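Local coordinates for protein putative tetR family transcription regulator (Shewanella loihica, PDB 3PPB) that probably binds DNA through a helix-turn-helix motif and regulates transcription as a member of the TetR family, at residues Q104-F107 with Q108-M112. Sequence-based numbering, arbitrary orientation.
Sequences QAFF and QLYSM. With EDO (1,2-ethanediol), chain D; EDO (1,2-ethanediol), chain F.
A single water joins the amides of Gln104 and Gln108, one helical turn apart, accepting a hydrogen bond from each: Gln104 NE2 at 3.1 Å and Gln108 NE2 at 3.0 Å from its oxygen. Both nitrogens are donors and cannot bond each other, so the water accepts from both; the amide planes are turned 75° apart. Glutamine suits both places because each amide has a second partner on helix 150-170: Gln104 OE1 bonds to Tyr161 OH, and Gln108 NE2 to Leu162 O.

Elsewhere around the helix, Phe106 and Tyr110 pack obliquely, ring planes at 33°, with Phe106 CD1 and Tyr110 CD2 3.6 Å apart. Phe106 CG lies anti to the backbone N (chi1 174°), beside its carbonyl carbon, which swings the ring along the helix toward Tyr110; the two side chains cross at about a right angle. Tyrosine adds a polar end to this apolar pair, its OH bonding to Phe22 O.

Ser111 is small enough for its OG to come within 3.3 Å of Phe107 CD1, obliquely to the ring. This OG donates to O2 of the chain D ethanediol, probably from the crystallisation liquor, 2.6 Å away; that O2 sits over one face of the Phe107 ring, toward its rim. Backbone bonds continue to Ser111 N, 2.9 Å from Phe107 O.

Large apolar rings suit the buried places of Phe106, against helices 10-24 and 53-74, and Phe107, which packs on Val64 and Trp96 and meets Phe68 edge-to-face; the glutamines face helix 150-170, and Leu109 touches Pro114 of the second subunit.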
loop_
_atom_site.group_PDB
_atom_site.type_symbol
_atom_site.label_atom_id
_atom_site.label_comp_id
_atom_site.label_asym_id
_atom_site.label_seq_id
_atom_site.Cartn_x
_atom_site.Cartn_y
_atom_site.Cartn_z
ATOM N N GLN A 104 -8.581 9.848 -0.977
ATOM C CA GLN A 104 -7.606 9.105 -0.184
ATOM C C GLN A 104 -7.821 7.580 -0.359
ATOM O O GLN A 104 -6.850 6.850 -0.563
ATOM C CB GLN A 104 -7.647 9.514 1.300
ATOM C CG GLN A 104 -6.740 8.679 2.209
ATOM C CD GLN A 104 -5.291 8.647 1.766
ATOM O OE1 GLN A 104 -4.780 9.578 1.132
ATOM N NE2 GLN A 104 -4.587 7.582 2.122
ATOM N N ALA A 105 -9.087 7.115 -0.326
ATOM C CA ALA A 105 -9.401 5.693 -0.561
ATOM C C ALA A 105 -8.903 5.269 -1.970
ATOM O O ALA A 105 -8.386 4.169 -2.122
ATOM C CB ALA A 105 -10.900 5.458 -0.430
ATOM N N PHE A 106 -9.008 6.182 -2.970
ATOM C CA PHE A 106 -8.530 6.019 -4.347
ATOM C C PHE A 106 -7.010 5.816 -4.336
ATOM O O PHE A 106 -6.527 4.938 -5.046
ATOM C CB PHE A 106 -8.931 7.243 -5.215
ATOM C CG PHE A 106 -8.357 7.237 -6.613
ATOM C CD1 PHE A 106 -8.994 6.547 -7.638
ATOM C CD2 PHE A 106 -7.165 7.903 -6.901
ATOM C CE1 PHE A 106 -8.452 6.514 -8.925
ATOM C CE2 PHE A 106 -6.624 7.870 -8.191
ATOM C CZ PHE A 106 -7.284 7.193 -9.200
ATOM N N PHE A 107 -6.256 6.584 -3.502
ATOM C CA PHE A 107 -4.793 6.394 -3.392
ATOM C C PHE A 107 -4.483 5.035 -2.768
ATOM O O PHE A 107 -3.651 4.288 -3.269
ATOM C CB PHE A 107 -4.127 7.499 -2.555
ATOM C CG PHE A 107 -3.894 8.843 -3.203
ATOM C CD1 PHE A 107 -3.859 8.973 -4.593
ATOM C CD2 PHE A 107 -3.640 9.963 -2.430
ATOM C CE1 PHE A 107 -3.612 10.208 -5.187
ATOM C CE2 PHE A 107 -3.346 11.192 -3.029
ATOM C CZ PHE A 107 -3.348 11.307 -4.398
ATOM N N GLN A 108 -5.185 4.698 -1.703
ATOM C CA GLN A 108 -4.982 3.439 -1.006
ATOM C C GLN A 108 -5.199 2.281 -2.004
ATOM O O GLN A 108 -4.411 1.349 -2.059
ATOM C CB GLN A 108 -5.935 3.394 0.202
ATOM C CG GLN A 108 -5.443 2.629 1.411
ATOM C CD GLN A 108 -4.121 3.067 1.999
ATOM O OE1 GLN A 108 -3.083 2.522 1.658
ATOM N NE2 GLN A 108 -4.124 3.980 2.967
ATOM N N LEU A 109 -6.183 2.397 -2.868
ATOM C CA LEU A 109 -6.429 1.332 -3.830
ATOM C C LEU A 109 -5.493 1.327 -5.043
ATOM O O LEU A 109 -5.199 0.241 -5.544
ATOM C CB LEU A 109 -7.877 1.419 -4.342
ATOM C CG LEU A 109 -8.986 1.078 -3.359
ATOM C CD1 LEU A 109 -10.298 1.701 -3.809
ATOM C CD2 LEU A 109 -9.125 -0.436 -3.208
ATOM N N TYR A 110 -5.082 2.502 -5.563
ATOM C CA TYR A 110 -4.380 2.541 -6.853
ATOM C C TYR A 110 -2.923 3.055 -6.879
ATOM O O TYR A 110 -2.212 2.710 -7.826
ATOM C CB TYR A 110 -5.202 3.394 -7.848
ATOM C CG TYR A 110 -6.569 2.811 -8.139
ATOM C CD1 TYR A 110 -6.745 1.864 -9.141
ATOM C CD2 TYR A 110 -7.693 3.221 -7.429
ATOM C CE1 TYR A 110 -7.997 1.305 -9.397
ATOM C CE2 TYR A 110 -8.949 2.669 -7.679
ATOM C CZ TYR A 110 -9.092 1.702 -8.657
ATOM O OH TYR A 110 -10.322 1.162 -8.913
ATOM N N SER A 111 -2.499 3.880 -5.900
ATOM C CA SER A 111 -1.173 4.526 -5.822
ATOM C C SER A 111 0.048 3.612 -5.946
ATOM O O SER A 111 1.077 4.042 -6.487
ATOM C CB SER A 111 -1.027 5.267 -4.503
ATOM O OG SER A 111 -1.597 6.550 -4.637
HETATM N N MSE A 112 -0.023 2.408 -5.388
HETATM C CA MSE A 112 1.120 1.503 -5.391
HETATM C C MSE A 112 0.745 0.119 -5.889
HETATM O O MSE A 112 1.505 -0.847 -5.709
HETATM C CB MSE A 112 1.668 1.416 -3.965
HETATM C CG MSE A 112 3.155 1.572 -3.925
HETATM SE SE MSE A 112 3.788 1.750 -2.142
HETATM C CE MSE A 112 3.008 0.219 -1.396
HETATM C C1 EDO D . 1.218 9.748 -2.250
HETATM O O1 EDO D . 1.443 10.265 -3.559
HETATM C C2 EDO D . -0.243 9.344 -2.143
HETATM O O2 EDO D . -0.575 8.434 -3.187
HETATM C C1 EDO F . -2.197 -0.782 -0.733
HETATM O O1 EDO F . -2.748 0.324 -0.005
HETATM C C2 EDO F . -0.770 -0.431 -1.143
HETATM O O2 EDO F . -0.331 -1.308 -2.191
HETATM O O HOH W 1 -6.143 5.852 4.099
#